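Local coordinates for dTDP-4-dehydrorhamnose 3,5-epimerase (Bacillus anthracis str. Ames, PDB 3RYK), which catalyses the epimerisation of dTDP-4-dehydro-6-deoxyglucose at C3 and C5 of the sugar ring, a step of dTDP-L-rhamnose biosynthesis, at residues Q99-A104 and I153-V158; I105-V110 and Y125-D130; V73-E78 and V149-V154; A79-G84 and F145-P150. All blocks are in the same frame, centred on the assembly; numbering follows the deposited sequence.

Contact 1 (Q99-A104 and I153-V158)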
# COMPACT_ATOMS: atom_id res chain seq x y z
N GLN A 99 -0.17 -6.41 -5.42
CA GLN A 99 -1.57 -6.52 -5.03
C GLN A 99 -2.37 -5.45 -5.77
O GLN A 99 -1.83 -4.45 -6.27
CB GLN A 99 -1.79 -6.36 -3.53
CG GLN A 99 -1.44 -5.02 -2.96
CD GLN A 99 -1.83 -4.88 -1.50
OE1 GLN A 99 -2.72 -5.57 -1.01
NE2 GLN A 99 -1.20 -3.94 -0.81
N VAL A 100 -3.68 -5.69 -5.82
CA VAL A 100 -4.62 -4.80 -6.48
C VAL A 100 -5.49 -4.14 -5.41
O VAL A 100 -6.14 -4.83 -4.60
CB VAL A 100 -5.48 -5.56 -7.51
CG1 VAL A 100 -6.54 -4.65 -8.09
CG2 VAL A 100 -4.57 -6.16 -8.61
N MET A 101 -5.52 -2.81 -5.42
CA MET A 101 -6.29 -2.04 -4.43
C MET A 101 -7.68 -1.65 -4.93
O MET A 101 -8.61 -1.45 -4.12
CB MET A 101 -5.49 -0.81 -4.01
CG MET A 101 -4.05 -1.15 -3.53
SD MET A 101 -3.96 -2.40 -2.21
CE MET A 101 -4.87 -1.56 -0.91
N GLN A 102 -7.79 -1.49 -6.24
CA GLN A 102 -9.03 -1.13 -6.88
C GLN A 102 -9.02 -1.82 -8.24
O GLN A 102 -8.02 -1.77 -8.96
CB GLN A 102 -9.17 0.38 -7.01
CG GLN A 102 -10.49 0.80 -7.63
CD GLN A 102 -10.73 2.31 -7.64
OE1 GLN A 102 -10.18 3.06 -6.83
NE2 GLN A 102 -11.59 2.75 -8.54
N GLY A 103 -10.14 -2.47 -8.57
CA GLY A 103 -10.28 -3.19 -9.82
C GLY A 103 -9.73 -4.61 -9.79
O GLY A 103 -9.72 -5.30 -8.76
N ALA A 104 -9.26 -5.06 -10.94
CA ALA A 104 -8.72 -6.40 -11.08
C ALA A 104 -7.81 -6.46 -12.29
O ALA A 104 -8.00 -5.70 -13.24
CB ALA A 104 -9.86 -7.39 -11.23
N ILE A 153 -6.11 0.05 -9.94
CA ILE A 153 -4.96 0.52 -9.17
C ILE A 153 -4.19 -0.68 -8.61
O ILE A 153 -4.74 -1.48 -7.82
CB ILE A 153 -5.40 1.42 -8.00
CG1 ILE A 153 -6.25 2.60 -8.49
CG2 ILE A 153 -4.18 1.93 -7.22
CD1 ILE A 153 -6.79 3.48 -7.36
N VAL A 154 -2.93 -0.78 -9.00
CA VAL A 154 -2.05 -1.85 -8.58
C VAL A 154 -0.94 -1.25 -7.73
O VAL A 154 -0.39 -0.19 -8.04
CB VAL A 154 -1.42 -2.56 -9.78
CG1 VAL A 154 -0.52 -3.69 -9.32
CG2 VAL A 154 -2.49 -3.07 -10.72
N MET A 155 -0.61 -1.94 -6.65
CA MET A 155 0.43 -1.50 -5.76
C MET A 155 1.43 -2.63 -5.65
O MET A 155 1.04 -3.80 -5.60
CB MET A 155 -0.12 -1.21 -4.36
CG MET A 155 0.94 -0.80 -3.36
SD MET A 155 0.34 -0.63 -1.67
CE MET A 155 -0.83 0.72 -1.84
N TYR A 156 2.72 -2.30 -5.65
CA TYR A 156 3.71 -3.35 -5.52
C TYR A 156 4.99 -2.84 -4.90
O TYR A 156 5.42 -1.73 -5.19
CB TYR A 156 3.96 -4.12 -6.80
CG TYR A 156 4.59 -3.36 -7.94
CD1 TYR A 156 5.95 -3.48 -8.20
CD2 TYR A 156 3.82 -2.57 -8.78
CE1 TYR A 156 6.54 -2.80 -9.26
CE2 TYR A 156 4.38 -1.90 -9.82
CZ TYR A 156 5.74 -2.02 -10.06
OH TYR A 156 6.29 -1.34 -11.11
N LYS A 157 5.55 -3.66 -4.02
CA LYS A 157 6.77 -3.35 -3.32
C LYS A 157 7.94 -3.96 -4.07
O LYS A 157 7.78 -4.94 -4.79
CB LYS A 157 6.75 -3.96 -1.93
CG LYS A 157 5.61 -3.54 -1.04
CD LYS A 157 5.65 -4.34 0.26
CE LYS A 157 4.61 -3.84 1.25
NZ LYS A 157 4.61 -2.37 1.45
N VAL A 158 9.12 -3.37 -3.91
CA VAL A 158 10.34 -3.86 -4.55
C VAL A 158 11.45 -3.80 -3.51
O VAL A 158 11.49 -2.86 -2.72
CB VAL A 158 10.72 -3.07 -5.84
CG1 VAL A 158 9.57 -3.11 -6.85
CG2 VAL A 158 11.12 -1.65 -5.51
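Gln102 reaches over Ile153 just past the corner the chain turns at Met101. Its CB lies 3.9 Å from Ile153 CD1 and about as far from CG1 of the same residue. With CG swung opposite the backbone N (chi1 -178°) and the chain extended beyond, CD stays near that methyl, and OE1 ends 3.5 Å from Ile153 CD1. The amide thus meets a hydrocarbon surface here, while the side chain as a whole also packs on His151 and on Gln102 of the second subunit.

Beneath it the antiparallel ladder is interrupted by a classic beta bulge. Met101 and Gln102 both face Ile153: Met101 N gives a bond of 2.9 Å to Ile153 O, Gln102 N adds a weak one to the same oxygen, and Ile153 N returns 2.8 Å to Gln102 O. Before the bulge the pairing is regular, Gln99 and Met155 exchanging two nearly straight backbone bonds.

On the Gln99 side of the sheet, Gln99 and Met155 run side by side in the same direction, bringing NE2 of the glutamine within 3.8 Å of the sulfur SD of Met155. Met101 CG, opposite its carbonyl carbon (chi1 -53°), sits 4.0 Å from Met155 CB; beyond it the chain bends. Each methionine also packs on the other one of the second subunit, Met101 on its Met155 and Met155 on its Met101. Methionine and glutamine side chains thus mix at this part of the dimer interface, and Lys157 adds a salt bridge to Asp71 of the second subunit.

Contact 2 (I105-V110 and Y125-D130)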
# COMPACT_ATOMS: atom_id res chain seq x y z
N ILE A 105 -6.82 -7.36 -12.22
CA ILE A 105 -5.85 -7.57 -13.27
C ILE A 105 -5.55 -9.05 -13.49
O ILE A 105 -5.80 -9.89 -12.62
CB ILE A 105 -4.48 -6.90 -12.90
CG1 ILE A 105 -3.76 -7.67 -11.76
CG2 ILE A 105 -4.66 -5.45 -12.56
CD1 ILE A 105 -2.50 -6.99 -11.21
N TYR A 106 -5.06 -9.35 -14.68
CA TYR A 106 -4.61 -10.68 -15.08
C TYR A 106 -3.12 -10.45 -15.09
O TYR A 106 -2.62 -9.74 -15.97
CB TYR A 106 -5.16 -11.12 -16.42
CG TYR A 106 -4.51 -12.36 -17.03
CD1 TYR A 106 -4.76 -13.63 -16.55
CD2 TYR A 106 -3.71 -12.24 -18.16
CE1 TYR A 106 -4.17 -14.76 -17.14
CE2 TYR A 106 -3.12 -13.36 -18.78
CZ TYR A 106 -3.35 -14.61 -18.27
OH TYR A 106 -2.77 -15.71 -18.90
N ASP A 107 -2.42 -11.01 -14.11
CA ASP A 107 -0.99 -10.84 -13.96
C ASP A 107 -0.20 -12.06 -14.42
O ASP A 107 -0.52 -13.20 -14.07
CB ASP A 107 -0.75 -10.51 -12.50
CG ASP A 107 0.66 -10.10 -12.21
OD1 ASP A 107 1.62 -10.85 -12.47
OD2 ASP A 107 0.79 -8.98 -11.68
N VAL A 108 0.85 -11.80 -15.20
CA VAL A 108 1.66 -12.87 -15.73
C VAL A 108 3.11 -12.73 -15.26
O VAL A 108 3.61 -11.61 -15.12
CB VAL A 108 1.71 -12.81 -17.27
CG1 VAL A 108 2.78 -13.79 -17.84
CG2 VAL A 108 0.33 -13.05 -17.88
N ILE A 109 3.74 -13.87 -15.00
CA ILE A 109 5.14 -13.89 -14.60
C ILE A 109 5.78 -14.95 -15.47
O ILE A 109 5.14 -15.96 -15.78
CB ILE A 109 5.42 -14.13 -13.07
CG1 ILE A 109 5.09 -15.55 -12.62
CG2 ILE A 109 4.68 -13.09 -12.22
CD1 ILE A 109 5.36 -15.77 -11.15
N VAL A 110 7.02 -14.69 -15.89
CA VAL A 110 7.77 -15.60 -16.74
C VAL A 110 9.13 -15.90 -16.07
O VAL A 110 9.83 -14.97 -15.66
CB VAL A 110 8.04 -14.95 -18.12
CG1 VAL A 110 8.63 -16.00 -19.08
CG2 VAL A 110 6.76 -14.35 -18.71
N TYR A 125 -2.27 -15.12 -13.24
CA TYR A 125 -3.04 -15.04 -11.99
C TYR A 125 -4.00 -13.85 -11.99
O TYR A 125 -3.69 -12.77 -12.53
CB TYR A 125 -2.09 -14.75 -10.83
CG TYR A 125 -0.88 -15.63 -10.70
CD1 TYR A 125 -0.87 -16.71 -9.82
CD2 TYR A 125 0.27 -15.36 -11.41
CE1 TYR A 125 0.26 -17.49 -9.67
CE2 TYR A 125 1.39 -16.14 -11.28
CZ TYR A 125 1.38 -17.21 -10.40
OH TYR A 125 2.52 -17.98 -10.26
N ILE A 126 -5.15 -14.04 -11.35
CA ILE A 126 -6.14 -12.98 -11.26
C ILE A 126 -6.04 -12.41 -9.85
O ILE A 126 -6.36 -13.11 -8.88
CB ILE A 126 -7.59 -13.45 -11.56
CG1 ILE A 126 -7.74 -13.95 -13.01
CG2 ILE A 126 -8.58 -12.34 -11.30
CD1 ILE A 126 -9.12 -14.53 -13.35
N LEU A 127 -5.60 -11.16 -9.77
CA LEU A 127 -5.43 -10.42 -8.54
C LEU A 127 -6.49 -9.31 -8.58
O LEU A 127 -6.65 -8.60 -9.59
CB LEU A 127 -4.01 -9.87 -8.43
CG LEU A 127 -2.89 -10.92 -8.58
CD1 LEU A 127 -1.50 -10.30 -8.42
CD2 LEU A 127 -3.09 -12.05 -7.58
N SER A 128 -7.24 -9.17 -7.49
CA SER A 128 -8.28 -8.15 -7.45
C SER A 128 -8.49 -7.49 -6.09
O SER A 128 -7.95 -7.94 -5.07
CB SER A 128 -9.60 -8.75 -7.92
OG SER A 128 -10.05 -9.73 -6.98
N ALA A 129 -9.29 -6.43 -6.10
CA ALA A 129 -9.59 -5.69 -4.90
C ALA A 129 -10.44 -6.60 -4.02
O ALA A 129 -10.28 -6.58 -2.81
CB ALA A 129 -10.33 -4.41 -5.23
N ASP A 130 -11.31 -7.40 -4.64
CA ASP A 130 -12.18 -8.33 -3.89
C ASP A 130 -11.48 -9.55 -3.33
O ASP A 130 -11.81 -9.96 -2.21
CB ASP A 130 -13.43 -8.69 -4.71
CG ASP A 130 -14.43 -7.54 -4.79
OD1 ASP A 130 -15.20 -7.34 -3.81
OD2 ASP A 130 -14.51 -6.91 -5.86
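Strands 104-111 and 122-128 run antiparallel with a marked twist, their short axes 4.7 Å apart and their directions at 134°, and four backbone bonds join Ile105 to Leu127 and Asp107 to Tyr125. The two bonds of the Asp107-Tyr125 pair are the shorter, each 2.7 Å. Between the bonded pairs, Ile126 CA comes 3.4 Å from Ile105 O, a CA-H...O contact.

The Tyr125 ring turns its edge to Ile109: Ile109 CG1 is in the ring plane, 4.0 Å from CE2, while the methyl CD1 reaches 3.7 Å from the phenol OH. Ile109 gets there with CG1 held between its own N and carbonyl carbon (chi1 70°). These strands form a beta hairpin at one edge of a five-stranded antiparallel sheet in this jelly-roll-like fold, and the residues on the Tyr125 side turn inward against Leu37 and Leu135.

On that same side Ile105 CG1 packs 4.0 Å from Leu127 CB, and Leu127 CD1 comes 4.2 Å from Asp107 CB. The base of the Asp107 side chain thus packs against Leu127, while its OD2 is hydrogen-bonded to His143 on the adjoining strand. Tyr106, on the other side of the sheet, lies against Pro180 and Pro182.

Contact 3 (V73-E78 and V149-V154)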
# COMPACT_ATOMS: atom_id res chain seq x y z
N VAL A 73 2.75 2.60 -7.04
CA VAL A 73 1.31 2.56 -7.31
C VAL A 73 1.09 2.89 -8.79
O VAL A 73 1.49 3.96 -9.25
CB VAL A 73 0.49 3.52 -6.42
CG1 VAL A 73 -0.99 3.52 -6.82
CG2 VAL A 73 0.66 3.13 -4.94
N SER A 74 0.48 1.95 -9.50
CA SER A 74 0.15 2.04 -10.91
C SER A 74 -1.35 2.23 -11.10
O SER A 74 -2.14 1.38 -10.69
CB SER A 74 0.61 0.76 -11.62
OG SER A 74 0.13 0.68 -12.94
N TYR A 75 -1.75 3.36 -11.69
CA TYR A 75 -3.15 3.65 -11.98
C TYR A 75 -3.32 3.57 -13.49
O TYR A 75 -2.49 4.14 -14.25
CB TYR A 75 -3.63 5.02 -11.45
CG TYR A 75 -4.97 5.43 -12.06
CD1 TYR A 75 -6.19 4.91 -11.61
CD2 TYR A 75 -5.01 6.32 -13.12
CE1 TYR A 75 -7.42 5.29 -12.21
CE2 TYR A 75 -6.20 6.70 -13.73
CZ TYR A 75 -7.40 6.20 -13.29
OH TYR A 75 -8.54 6.62 -13.95
N SER A 76 -4.35 2.85 -13.93
CA SER A 76 -4.68 2.67 -15.34
C SER A 76 -6.17 3.01 -15.51
O SER A 76 -7.06 2.32 -14.99
CB SER A 76 -4.40 1.25 -15.81
OG SER A 76 -3.04 0.89 -15.64
N ALA A 77 -6.45 4.10 -16.22
CA ALA A 77 -7.82 4.54 -16.42
C ALA A 77 -8.71 3.59 -17.23
O ALA A 77 -9.87 3.37 -16.88
CB ALA A 77 -7.83 5.95 -17.05
N GLU A 78 -8.17 2.99 -18.29
CA GLU A 78 -8.93 2.11 -19.16
C GLU A 78 -8.65 0.63 -18.99
O GLU A 78 -7.50 0.25 -18.75
CB GLU A 78 -8.62 2.49 -20.62
CG GLU A 78 -9.43 3.69 -21.12
CD GLU A 78 -8.82 4.41 -22.32
OE1 GLU A 78 -8.22 5.49 -22.09
OE2 GLU A 78 -8.89 3.92 -23.47
N VAL A 149 -10.83 -4.11 -15.86
CA VAL A 149 -11.94 -3.16 -15.74
C VAL A 149 -11.36 -1.78 -15.61
O VAL A 149 -10.20 -1.65 -15.22
CB VAL A 149 -12.79 -3.45 -14.48
CG1 VAL A 149 -13.49 -4.78 -14.63
CG2 VAL A 149 -11.91 -3.41 -13.22
N PRO A 150 -12.15 -0.74 -15.90
CA PRO A 150 -11.61 0.62 -15.76
C PRO A 150 -11.19 0.96 -14.34
O PRO A 150 -11.62 0.31 -13.36
CB PRO A 150 -12.78 1.52 -16.16
CG PRO A 150 -13.75 0.66 -16.85
CD PRO A 150 -13.50 -0.76 -16.47
N HIS A 151 -10.38 2.00 -14.24
CA HIS A 151 -9.88 2.51 -12.97
C HIS A 151 -9.27 1.46 -12.06
O HIS A 151 -9.72 1.29 -10.92
CB HIS A 151 -10.99 3.27 -12.23
CG HIS A 151 -11.63 4.36 -13.04
ND1 HIS A 151 -11.06 5.60 -13.20
CD2 HIS A 151 -12.81 4.40 -13.70
CE1 HIS A 151 -11.85 6.35 -13.95
NE2 HIS A 151 -12.92 5.65 -14.27
N THR A 152 -8.27 0.73 -12.57
CA THR A 152 -7.57 -0.29 -11.82
C THR A 152 -6.30 0.31 -11.23
O THR A 152 -5.51 1.02 -11.93
CB THR A 152 -7.30 -1.56 -12.65
OG1 THR A 152 -8.55 -2.23 -12.89
CG2 THR A 152 -6.36 -2.53 -11.95
N ILE A 153 -6.11 0.05 -9.94
CA ILE A 153 -4.96 0.52 -9.17
C ILE A 153 -4.19 -0.68 -8.61
O ILE A 153 -4.74 -1.48 -7.82
CB ILE A 153 -5.40 1.42 -8.00
CG1 ILE A 153 -6.25 2.60 -8.49
CG2 ILE A 153 -4.18 1.93 -7.22
CD1 ILE A 153 -6.79 3.48 -7.36
N VAL A 154 -2.93 -0.78 -9.00
CA VAL A 154 -2.05 -1.85 -8.58
C VAL A 154 -0.94 -1.25 -7.73
O VAL A 154 -0.39 -0.19 -8.04
CB VAL A 154 -1.42 -2.56 -9.78
CG1 VAL A 154 -0.52 -3.69 -9.32
CG2 VAL A 154 -2.49 -3.07 -10.72
O HOH W 1 -2.95 -0.03 -13.11
O HOH W 2 -7.64 -0.14 -15.74
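Tyr75 lies alongside His151, the two side chains pointing the same way and their rings meeting rim to rim with planes 35° apart. The phenol OH is 2.8 Å from His151 ND1, a hydrogen bond in which either group could be the donor; ND1 approaches in the plane of the tyrosine ring. Further back along the same edge, Tyr75 CD1 rests 3.9 Å from Ile153 CG1. CG stands opposite the backbone N (chi1 166°); this carries the ring toward the neighbouring strand, and Phe49 of the second subunit meets it too.

Below the rings, strands 70-76 and 152-158 are antiparallel neighbours in the larger sheet of the jelly-roll-like fold, and Val73 and Tyr75 also pair with a strand of the second subunit, so the sheet continues across the dimer. Ser74 N to Val154 O, at 2.7 Å, is the shortest of the four ladder bonds. Where the strand gives way to a turn, His151 N bonds to Ala77 O from well above the carbonyl plane.

Val73 CG1 touches Ile153 CG2 at 3.6 Å on the tyrosine side. On the serine side, one water bridges Ser74 OG, Ser76 OG and the carbonyl O of Thr152, to which it donates; it is 2.7 Å from Ser76 OG. That hydroxyl is also bonded to Arg83 NE, while Thr152 OG1 donates to Val149 O (2.9 Å), tying the turn to the start of its strand.

Contact 4 (A79-G84 and F145-P150)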
# COMPACT_ATOMS: atom_id res chain seq x y z
N ALA A 79 -9.69 -0.19 -19.11
CA ALA A 79 -9.54 -1.65 -19.03
C ALA A 79 -8.71 -2.04 -20.25
O ALA A 79 -8.76 -1.37 -21.29
CB ALA A 79 -10.88 -2.35 -19.11
N GLY A 80 -7.98 -3.15 -20.15
CA GLY A 80 -7.14 -3.60 -21.26
C GLY A 80 -5.83 -2.85 -21.42
O GLY A 80 -5.24 -2.81 -22.52
N THR A 81 -5.37 -2.24 -20.34
CA THR A 81 -4.11 -1.53 -20.33
C THR A 81 -3.06 -2.56 -19.93
O THR A 81 -3.23 -3.28 -18.94
CB THR A 81 -4.10 -0.37 -19.31
OG1 THR A 81 -5.13 0.57 -19.64
CG2 THR A 81 -2.73 0.34 -19.27
N ILE A 82 -2.00 -2.68 -20.70
CA ILE A 82 -0.93 -3.62 -20.38
C ILE A 82 0.32 -2.91 -19.88
O ILE A 82 0.86 -2.01 -20.55
CB ILE A 82 -0.59 -4.61 -21.53
CG1 ILE A 82 -1.66 -5.71 -21.59
CG2 ILE A 82 0.73 -5.30 -21.27
CD1 ILE A 82 -1.38 -6.78 -22.61
N ARG A 83 0.75 -3.32 -18.69
CA ARG A 83 1.93 -2.79 -18.02
C ARG A 83 2.97 -3.93 -17.95
O ARG A 83 2.80 -4.88 -17.18
CB ARG A 83 1.59 -2.31 -16.62
CG ARG A 83 0.49 -1.24 -16.52
CD ARG A 83 0.83 0.06 -17.22
NE ARG A 83 -0.23 1.04 -16.96
CZ ARG A 83 -0.22 2.31 -17.34
NH1 ARG A 83 0.80 2.81 -18.04
NH2 ARG A 83 -1.24 3.10 -17.01
N GLY A 84 4.03 -3.84 -18.76
CA GLY A 84 5.09 -4.86 -18.81
C GLY A 84 5.33 -5.45 -20.20
O GLY A 84 4.92 -4.84 -21.20
N PHE A 145 1.08 -7.09 -16.39
CA PHE A 145 -0.34 -7.34 -16.16
C PHE A 145 -1.28 -6.61 -17.13
O PHE A 145 -0.88 -5.64 -17.80
CB PHE A 145 -0.72 -6.98 -14.72
CG PHE A 145 -0.53 -5.52 -14.37
CD1 PHE A 145 -1.54 -4.59 -14.65
CD2 PHE A 145 0.60 -5.09 -13.72
CE1 PHE A 145 -1.39 -3.25 -14.32
CE2 PHE A 145 0.75 -3.74 -13.37
CZ PHE A 145 -0.25 -2.83 -13.67
N CYS A 146 -2.51 -7.10 -17.19
CA CYS A 146 -3.57 -6.53 -18.04
C CYS A 146 -4.72 -6.18 -17.12
O CYS A 146 -5.24 -7.04 -16.40
CB CYS A 146 -4.03 -7.53 -19.11
SG CYS A 146 -5.26 -6.89 -20.28
N THR A 147 -5.14 -4.92 -17.15
CA THR A 147 -6.25 -4.47 -16.30
C THR A 147 -7.54 -5.02 -16.92
O THR A 147 -7.72 -4.97 -18.13
CB THR A 147 -6.26 -2.95 -16.13
OG1 THR A 147 -6.43 -2.32 -17.41
CG2 THR A 147 -4.92 -2.49 -15.51
N LEU A 148 -8.44 -5.52 -16.09
CA LEU A 148 -9.67 -6.11 -16.60
C LEU A 148 -10.91 -5.21 -16.58
O LEU A 148 -11.92 -5.52 -17.22
CB LEU A 148 -9.97 -7.38 -15.77
CG LEU A 148 -8.85 -8.43 -15.68
CD1 LEU A 148 -9.42 -9.65 -14.86
CD2 LEU A 148 -8.31 -8.90 -17.03
N VAL A 149 -10.83 -4.11 -15.86
CA VAL A 149 -11.94 -3.16 -15.74
C VAL A 149 -11.36 -1.78 -15.61
O VAL A 149 -10.20 -1.65 -15.22
CB VAL A 149 -12.79 -3.45 -14.48
CG1 VAL A 149 -13.49 -4.78 -14.63
CG2 VAL A 149 -11.91 -3.41 -13.22
N PRO A 150 -12.15 -0.74 -15.90
CA PRO A 150 -11.61 0.62 -15.76
C PRO A 150 -11.19 0.96 -14.34
O PRO A 150 -11.62 0.31 -13.36
CB PRO A 150 -12.78 1.52 -16.16
CG PRO A 150 -13.75 0.66 -16.85
CD PRO A 150 -13.50 -0.76 -16.47
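Arg83 and Phe145 face each other as a hydrogen-bonded pair of the antiparallel strands 82-88 and 141-147, neighbours in the five-stranded sheet of the jelly-roll-like fold. Backbone bonds run both ways between them, Arg83 N to Phe145 O being 3.0 Å. Toward the loop, Thr147 N donates to Thr81 O, and Gly80 N to Thr147 O at 2.7 Å. One side-chain bond joins this ladder: Thr147 OG1 accepts from Thr81 N at 3.1 Å, its hydroxyl held between the backbone N and carbonyl carbon (chi1 62°).

The ring takes the main apolar contact. The Arg83 methylene CB sits over one face of Phe145, 3.8 Å from the centroid, a CH-pi contact, and CG follows over the rim, 3.3 Å from CZ. Past these carbons the chain bends at chi2 and leads the guanidinium away, its plane 60° from the ring. On the other side of the sheet Ile82 CG1 packs 3.9 Å from Cys146 CB. In the loop, Ala79 CB lies 4.0 Å from Pro150 CD.

The polar end of Arg83 touches the bound pyrophosphate, and its NE bonds to Ser76 OG. Packing completes its surroundings: Arg47 of the second subunit lies against the side chain, and the methyl Thr81 CG2 sits 3.3 Å above the guanidinium plane, toward its rim.

How the contacts relate
Contacts 1 and 3 share Ile153 and Val154, for strand 152-158 is flanked by 96-100 and 70-76 in one sheet, and both reach the second subunit. Contacts 2 and 4 belong to the other sheet, joined by Tyr106 N to Cys146 O at 2.9 Å. The sheets pack through Ile105, whose CG2 lies 3.7 Å from Val154 CG2, and through Phe145, whose CZ is as far from Val154 CG2. Contacts 3 and 4 have centres 7 Å apart and lie nearest the pyrophosphate: the side chain of Arg83 is about 4 Å from it, that of Ser74 about 7 Å. Ser76 OG, 3.1 Å from Arg83 NE, would thus hold Arg83 as a second-shell residue.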